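Putative nitrate transport protein (Thermoplasma volcanium, PDB 3MST) is of uncharacterised function but may take part in nitrate transport, probably as a solute-binding protein. Local coordinates at residues I72-M80 / Y212-L223. Numbering follows the deposited sequence. Where two conformers were deposited one is given.
Sequences IFAGVRIDM and YGHEVTKKRAEL
Gly75 and Arg77 pair with Thr217 and Glu215 as two antiparallel hydrogen-bonded pairs flanking the non-hydrogen-bonded pair Val76–Val216, and so attach strand 215-217 to one edge of a mixed six-stranded sheet. It is an example of a short edge strand secured by more than its backbone bonds. Four such bonds join the two strands, among them Gly75 N to Thr217 O at 2.9 Å, and beyond the strand ends Asp79 N donates to Tyr212 O.

Charged groups add a second tie. With its chain extended from CG to NE, Arg77 brings its guanidinium end-on to Glu222 in the first turn of helix 220-230, forming a bidentate salt bridge: Arg77 NH1 lies 2.9 Å from Glu222 OE1 and NH2 3.0 Å from OE2. Both oxygens are met from above the carboxylate plane, which stands 66° from the guanidinium. Thr217 OG1 donates to Glu222 OE1 from the opposite face at 2.7 Å and accepts from Lys219 N in an ST turn leading into the helix. Replacing Glu222 by alanine would remove the carboxylate, and is likely to leave Arg77 NH1 and NH2 without these acceptors and Thr217 OG1 without the oxygen it shares with NH1, the guanidinium then being freer to turn although Asp156 still holds NE. Water bridges Arg77 NH1 to Glu215 O and OE1.

Packing finishes the join. Leu223 CD2 lies 3.4 Å from Gly75 N, on the side where a CB at Gly75 would point. On the sheet face of Val76 and Val216, helix 169-184 covers Val216. Past the strands, His214, whose NE2 is hydrogen-bonded to Pro29 O, receives Ile78 over one ring face in a CH-pi contact: Ile78 CG2, anti to the backbone N, sits 3.9 Å from the ring centroid, while Ile78 CD1 reaches His214 CD2 at 3.5 Å.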
ATOM      1  N   ILE A  72     -12.729   8.772  -0.402  1.00 11.99           N
ATOM      2  CA  ILE A  72     -12.241   7.645   0.396  1.00 11.52           C
ATOM      3  C   ILE A  72     -13.314   7.065   1.283  1.00 11.42           C
ATOM      4  O   ILE A  72     -13.942   7.819   2.060  1.00 13.13           O
ATOM      5  CB  ILE A  72     -11.005   8.060   1.218  1.00 11.17           C
ATOM      6  CG1 ILE A  72      -9.840   8.457   0.328  1.00 13.88           C
ATOM      7  CG2 ILE A  72     -10.592   6.964   2.222  1.00 12.46           C
ATOM      8  CD1 ILE A  72      -8.720   9.163   1.088  1.00 15.81           C
ATOM      9  N   PHE A  73     -13.575   5.762   1.201  1.00 10.94           N
ATOM     10  CA  PHE A  73     -14.565   5.109   2.062  1.00 11.95           C
ATOM     11  C   PHE A  73     -14.030   4.025   2.972  1.00 11.34           C
ATOM     12  O   PHE A  73     -14.767   3.514   3.791  1.00 13.08           O
ATOM     13  CB  PHE A  73     -15.752   4.578   1.232  1.00 12.37           C
ATOM     14  CG  PHE A  73     -15.394   3.473   0.276  1.00 11.78           C
ATOM     15  CD1 PHE A  73     -15.415   2.166   0.683  1.00 11.63           C
ATOM     16  CD2 PHE A  73     -15.182   3.730  -1.057  1.00 11.37           C
ATOM     17  CE1 PHE A  73     -15.122   1.120  -0.175  1.00 11.92           C
ATOM     18  CE2 PHE A  73     -14.877   2.663  -1.936  1.00 11.50           C
ATOM     19  CZ  PHE A  73     -14.881   1.370  -1.495  1.00 10.66           C
ATOM     20  N   ALA A  74     -12.764   3.602   2.774  1.00 10.74           N
ATOM     21  CA  ALA A  74     -12.158   2.615   3.633  1.00 11.32           C
ATOM     22  C   ALA A  74     -10.651   2.762   3.480  1.00  9.86           C
ATOM     23  O   ALA A  74     -10.142   3.356   2.523  1.00 11.49           O
ATOM     24  CB  ALA A  74     -12.610   1.206   3.228  1.00 12.25           C
ATOM     25  N   GLY A  75      -9.968   2.297   4.515  1.00 10.98           N
ATOM     26  CA  GLY A  75      -8.504   2.306   4.548  1.00 10.69           C
ATOM     27  C   GLY A  75      -7.984   0.902   4.776  1.00 10.65           C
ATOM     28  O   GLY A  75      -8.706   0.024   5.263  1.00 10.82           O
ATOM     29  N   VAL A  76      -6.711   0.705   4.421  1.00  9.21           N
ATOM     30  CA  VAL A  76      -6.053  -0.584   4.685  1.00 10.12           C
ATOM     31  C   VAL A  76      -4.701  -0.300   5.346  1.00  8.69           C
ATOM     32  O   VAL A  76      -3.911   0.486   4.748  1.00 10.93           O
ATOM     33  CB  VAL A  76      -5.881  -1.507   3.450  1.00 10.64           C
ATOM     34  CG1 VAL A  76      -5.538  -2.951   3.928  1.00 11.82           C
ATOM     35  CG2 VAL A  76      -7.153  -1.490   2.578  1.00 11.79           C
ATOM     36  N   ARG A  77      -4.438  -0.921   6.503  1.00  9.10           N
ATOM     37  CA  ARG A  77      -3.095  -0.966   7.059  1.00 10.30           C
ATOM     38  C   ARG A  77      -2.388  -2.192   6.464  1.00 10.38           C
ATOM     39  O   ARG A  77      -2.943  -3.316   6.487  1.00 11.01           O
ATOM     40  CB  ARG A  77      -3.146  -1.076   8.584  1.00 10.87           C
ATOM     41  CG  ARG A  77      -3.572   0.193   9.304  1.00 12.31           C
ATOM     42  CD  ARG A  77      -3.581  -0.042  10.778  1.00 14.22           C
ATOM     43  NE  ARG A  77      -3.768   1.172  11.572  1.00 15.94           N
ATOM     44  CZ  ARG A  77      -4.932   1.670  11.928  1.00 15.15           C
ATOM     45  NH1 ARG A  77      -6.066   1.128  11.512  1.00 16.24           N
ATOM     46  NH2 ARG A  77      -4.951   2.754  12.705  1.00 17.77           N
ATOM     47  N   ILE A  78      -1.178  -2.004   5.953  1.00  8.87           N
ATOM     48  CA  ILE A  78      -0.384  -3.090   5.378  1.00  9.24           C
ATOM     49  C   ILE A  78       1.075  -2.840   5.739  1.00 10.40           C
ATOM     50  O   ILE A  78       1.568  -1.750   5.532  1.00 11.22           O
ATOM     51  CB  ILE A  78      -0.540  -3.133   3.843  1.00  9.57           C
ATOM     52  CG1 ILE A  78      -1.992  -2.989   3.395  1.00 10.95           C
ATOM     53  CG2 ILE A  78       0.058  -4.453   3.301  1.00 11.31           C
ATOM     54  CD1 ILE A  78      -2.167  -2.871   1.889  1.00 12.06           C
ATOM     55  N   ASP A  79       1.765  -3.832   6.305  1.00  9.77           N
ATOM     56  CA  ASP A  79       3.153  -3.632   6.709  1.00  9.93           C
ATOM     57  C   ASP A  79       4.045  -4.048   5.556  1.00  9.63           C
ATOM     58  O   ASP A  79       4.327  -5.227   5.371  1.00 10.79           O
ATOM     59  CB  ASP A  79       3.445  -4.430   7.962  1.00 10.23           C
ATOM     60  CG  ASP A  79       4.739  -4.016   8.647  1.00 13.74           C
ATOM     61  OD1 ASP A  79       5.319  -2.987   8.268  1.00 13.96           O
ATOM     62  OD2 ASP A  79       5.133  -4.739   9.581  1.00 17.67           O
HETATM   63  N   MSE A  80       4.417  -3.074   4.735  1.00 10.15           N
HETATM   64  CA  MSE A  80       5.063  -3.298   3.428  1.00  9.89           C
HETATM   65  C   MSE A  80       6.534  -2.901   3.390  1.00  8.33           C
HETATM   66  O   MSE A  80       7.227  -3.260   2.438  1.00 10.03           O
HETATM   67  CB  MSE A  80       4.349  -2.454   2.367  1.00 11.99           C
HETATM   68  CG  MSE A  80       2.908  -2.761   2.211  1.00 12.22           C
HETATM   69 SE   MSE A  80       1.968  -1.629   0.999  0.75 11.90          SE
HETATM   70  CE  MSE A  80       1.712  -0.089   2.096  1.00 14.19           C
ATOM     71  N   TYR A 212       2.764  -8.793   5.647  1.00 10.26           N
ATOM     72  CA  TYR A 212       1.824  -7.707   5.322  1.00 10.78           C
ATOM     73  C   TYR A 212       0.769  -7.455   6.356  1.00 10.46           C
ATOM     74  O   TYR A 212       0.505  -6.314   6.729  1.00 10.45           O
ATOM     75  CB  TYR A 212       1.171  -7.984   3.974  1.00 10.40           C
ATOM     76  CG  TYR A 212       2.094  -7.941   2.768  1.00  9.98           C
ATOM     77  CD1 TYR A 212       2.871  -6.825   2.479  1.00 10.83           C
ATOM     78  CD2 TYR A 212       2.175  -9.044   1.927  1.00 10.86           C
ATOM     79  CE1 TYR A 212       3.707  -6.783   1.350  1.00 11.54           C
ATOM     80  CE2 TYR A 212       2.996  -9.015   0.815  1.00 11.02           C
ATOM     81  CZ  TYR A 212       3.752  -7.883   0.501  1.00 11.71           C
ATOM     82  OH  TYR A 212       4.565  -7.891  -0.601  1.00 12.86           O
ATOM     83  N   GLY A 213       0.098  -8.515   6.815  1.00 11.35           N
ATOM     84  CA  GLY A 213      -0.911  -8.329   7.831  1.00 11.40           C
ATOM     85  C   GLY A 213      -2.010  -7.338   7.491  1.00 10.88           C
ATOM     86  O   GLY A 213      -2.387  -6.526   8.328  1.00 13.93           O
ATOM     87  N   HIS A 214      -2.509  -7.398   6.258  1.00  9.64           N
ATOM     88  CA  HIS A 214      -3.565  -6.488   5.813  1.00 10.40           C
ATOM     89  C   HIS A 214      -4.697  -6.385   6.814  1.00 11.27           C
ATOM     90  O   HIS A 214      -5.205  -7.412   7.291  1.00 11.45           O
ATOM     91  CB  HIS A 214      -4.209  -6.950   4.491  1.00 10.44           C
ATOM     92  CG  HIS A 214      -3.309  -6.950   3.287  1.00  9.42           C
ATOM     93  ND1 HIS A 214      -2.304  -7.890   3.102  1.00 10.59           N
ATOM     94  CD2 HIS A 214      -3.337  -6.187   2.173  1.00  9.15           C
ATOM     95  CE1 HIS A 214      -1.740  -7.665   1.930  1.00 10.15           C
ATOM     96  NE2 HIS A 214      -2.341  -6.632   1.350  1.00  9.35           N
ATOM     97  N   GLU A 215      -5.134  -5.179   7.116  1.00 11.23           N
ATOM     98  CA  GLU A 215      -6.295  -4.952   7.966  1.00 10.98           C
ATOM     99  C   GLU A 215      -7.088  -3.743   7.478  1.00 11.33           C
ATOM    100  O   GLU A 215      -6.548  -2.637   7.345  1.00 11.49           O
ATOM    101  CB  GLU A 215      -5.842  -4.733   9.389  1.00 13.38           C
ATOM    102  CG  GLU A 215      -6.960  -4.607  10.381  1.00 20.16           C
ATOM    103  CD  GLU A 215      -6.454  -4.140  11.722  1.00 27.54           C
ATOM    104  OE1 GLU A 215      -6.261  -2.898  11.905  1.00 28.50           O
ATOM    105  OE2 GLU A 215      -6.236  -5.029  12.591  1.00 37.00           O
ATOM    106  N   VAL A 216      -8.377  -3.959   7.245  1.00 11.49           N
ATOM    107  CA  VAL A 216      -9.280  -2.911   6.788  1.00 11.37           C
ATOM    108  C   VAL A 216      -9.792  -2.075   7.957  1.00 10.84           C
ATOM    109  O   VAL A 216     -10.045  -2.632   9.024  1.00 13.00           O
ATOM    110  CB  VAL A 216     -10.491  -3.559   6.060  1.00 11.70           C
ATOM    111  CG1 VAL A 216     -11.529  -2.483   5.616  1.00 14.25           C
ATOM    112  CG2 VAL A 216      -9.996  -4.349   4.878  1.00 13.07           C
ATOM    113  N   THR A 217      -9.892  -0.775   7.771  1.00 11.78           N
ATOM    114  CA  THR A 217     -10.604   0.083   8.693  1.00 11.39           C
ATOM    115  C   THR A 217     -11.604   0.943   7.953  1.00 12.42           C
ATOM    116  O   THR A 217     -11.352   1.463   6.878  1.00 11.94           O
ATOM    117  CB  THR A 217      -9.647   0.947   9.536  1.00 13.14           C
ATOM    118  OG1 THR A 217     -10.413   1.798  10.399  1.00 14.00           O
ATOM    119  CG2 THR A 217      -8.703   1.786   8.663  1.00 15.22           C
ATOM    120  N   LYS A 218     -12.765   1.138   8.568  1.00 13.06           N
ATOM    121  CA  LYS A 218     -13.767   2.085   8.116  1.00 14.69           C
ATOM    122  C   LYS A 218     -13.956   3.240   9.107  1.00 15.61           C
ATOM    123  O   LYS A 218     -14.920   4.017   8.987  1.00 17.31           O
ATOM    124  CB  LYS A 218     -15.151   1.373   7.906  1.00 18.30           C
ATOM    125  CG  LYS A 218     -15.192   0.374   6.819  1.00 22.85           C
ATOM    126  CD  LYS A 218     -16.624  -0.195   6.690  1.00 30.22           C
ATOM    127  CE  LYS A 218     -17.063  -1.037   7.876  1.00 34.03           C
ATOM    128  NZ  LYS A 218     -18.475  -1.513   7.679  1.00 37.01           N
ATOM    129  N   LYS A 219     -13.084   3.323  10.106  0.50 13.35           N
ATOM    130  CA  LYS A 219     -13.234   4.324  11.175  0.50 13.93           C
ATOM    131  C   LYS A 219     -12.852   5.703  10.627  0.50 13.13           C
ATOM    132  O   LYS A 219     -11.682   5.934  10.285  0.50 12.81           O
ATOM    133  CB  LYS A 219     -12.335   3.982  12.378  0.50 16.60           C
ATOM    134  CG  LYS A 219     -12.652   2.667  13.108  0.50 20.81           C
ATOM    135  CD  LYS A 219     -11.834   2.514  14.398  0.50 25.69           C
ATOM    136  CE  LYS A 219     -11.834   1.075  14.946  0.50 27.08           C
ATOM    137  NZ  LYS A 219     -10.836   0.874  16.055  0.50 28.13           N
ATOM    138  N   ARG A 220     -13.818   6.617  10.606  1.00 12.81           N
ATOM    139  CA  ARG A 220     -13.640   7.931  10.016  1.00 13.32           C
ATOM    140  C   ARG A 220     -12.398   8.625  10.571  1.00 11.29           C
ATOM    141  O   ARG A 220     -11.622   9.181   9.786  1.00 12.92           O
ATOM    142  CB  ARG A 220     -14.848   8.834  10.221  1.00 12.88           C
ATOM    143  CG  ARG A 220     -14.731  10.143   9.455  1.00 12.84           C
ATOM    144  CD  ARG A 220     -15.922  11.114   9.670  1.00 14.57           C
ATOM    145  NE  ARG A 220     -15.659  12.261   8.865  1.00 12.89           N
ATOM    146  CZ  ARG A 220     -15.792  12.319   7.550  1.00 13.57           C
ATOM    147  NH1 ARG A 220     -16.498  11.410   6.880  1.00 17.28           N
ATOM    148  NH2 ARG A 220     -15.269  13.338   6.914  1.00 16.57           N
ATOM    149  N   ALA A 221     -12.196   8.598  11.887  1.00 12.81           N
ATOM    150  CA  ALA A 221     -11.079   9.334  12.439  1.00 12.78           C
ATOM    151  C   ALA A 221      -9.746   8.800  11.949  1.00 13.89           C
ATOM    152  O   ALA A 221      -8.800   9.579  11.837  1.00 13.46           O
ATOM    153  CB  ALA A 221     -11.124   9.293  13.963  1.00 16.32           C
ATOM    154  N   GLU A 222      -9.672   7.498  11.669  1.00 13.02           N
ATOM    155  CA  GLU A 222      -8.407   6.916  11.151  1.00 12.00           C
ATOM    156  C   GLU A 222      -8.152   7.341   9.716  1.00 11.80           C
ATOM    157  O   GLU A 222      -7.010   7.618   9.335  1.00 12.44           O
ATOM    158  CB  GLU A 222      -8.428   5.392  11.281  1.00 12.41           C
ATOM    159  CG  GLU A 222      -8.442   4.980  12.739  1.00 13.01           C
ATOM    160  CD  GLU A 222      -8.151   3.517  12.959  1.00 17.89           C
ATOM    161  OE1 GLU A 222      -8.458   2.709  12.060  1.00 18.71           O
ATOM    162  OE2 GLU A 222      -7.634   3.132  14.045  1.00 21.97           O
ATOM    163  N   LEU A 223      -9.210   7.382   8.917  1.00 10.89           N
ATOM    164  CA  LEU A 223      -9.116   7.875   7.549  1.00 11.22           C
ATOM    165  C   LEU A 223      -8.737   9.354   7.478  1.00 11.92           C
ATOM    166  O   LEU A 223      -7.859   9.758   6.713  1.00 12.37           O
ATOM    167  CB  LEU A 223     -10.388   7.600   6.758  1.00 12.11           C
ATOM    168  CG  LEU A 223     -10.851   6.127   6.760  1.00 11.85           C
ATOM    169  CD1 LEU A 223     -12.169   5.949   6.019  1.00 13.97           C
ATOM    170  CD2 LEU A 223      -9.771   5.184   6.300  1.00 16.37           C
TER
HETATM  171  O   HOH W   1      -6.687  -1.148   9.879  1.00 18.25           O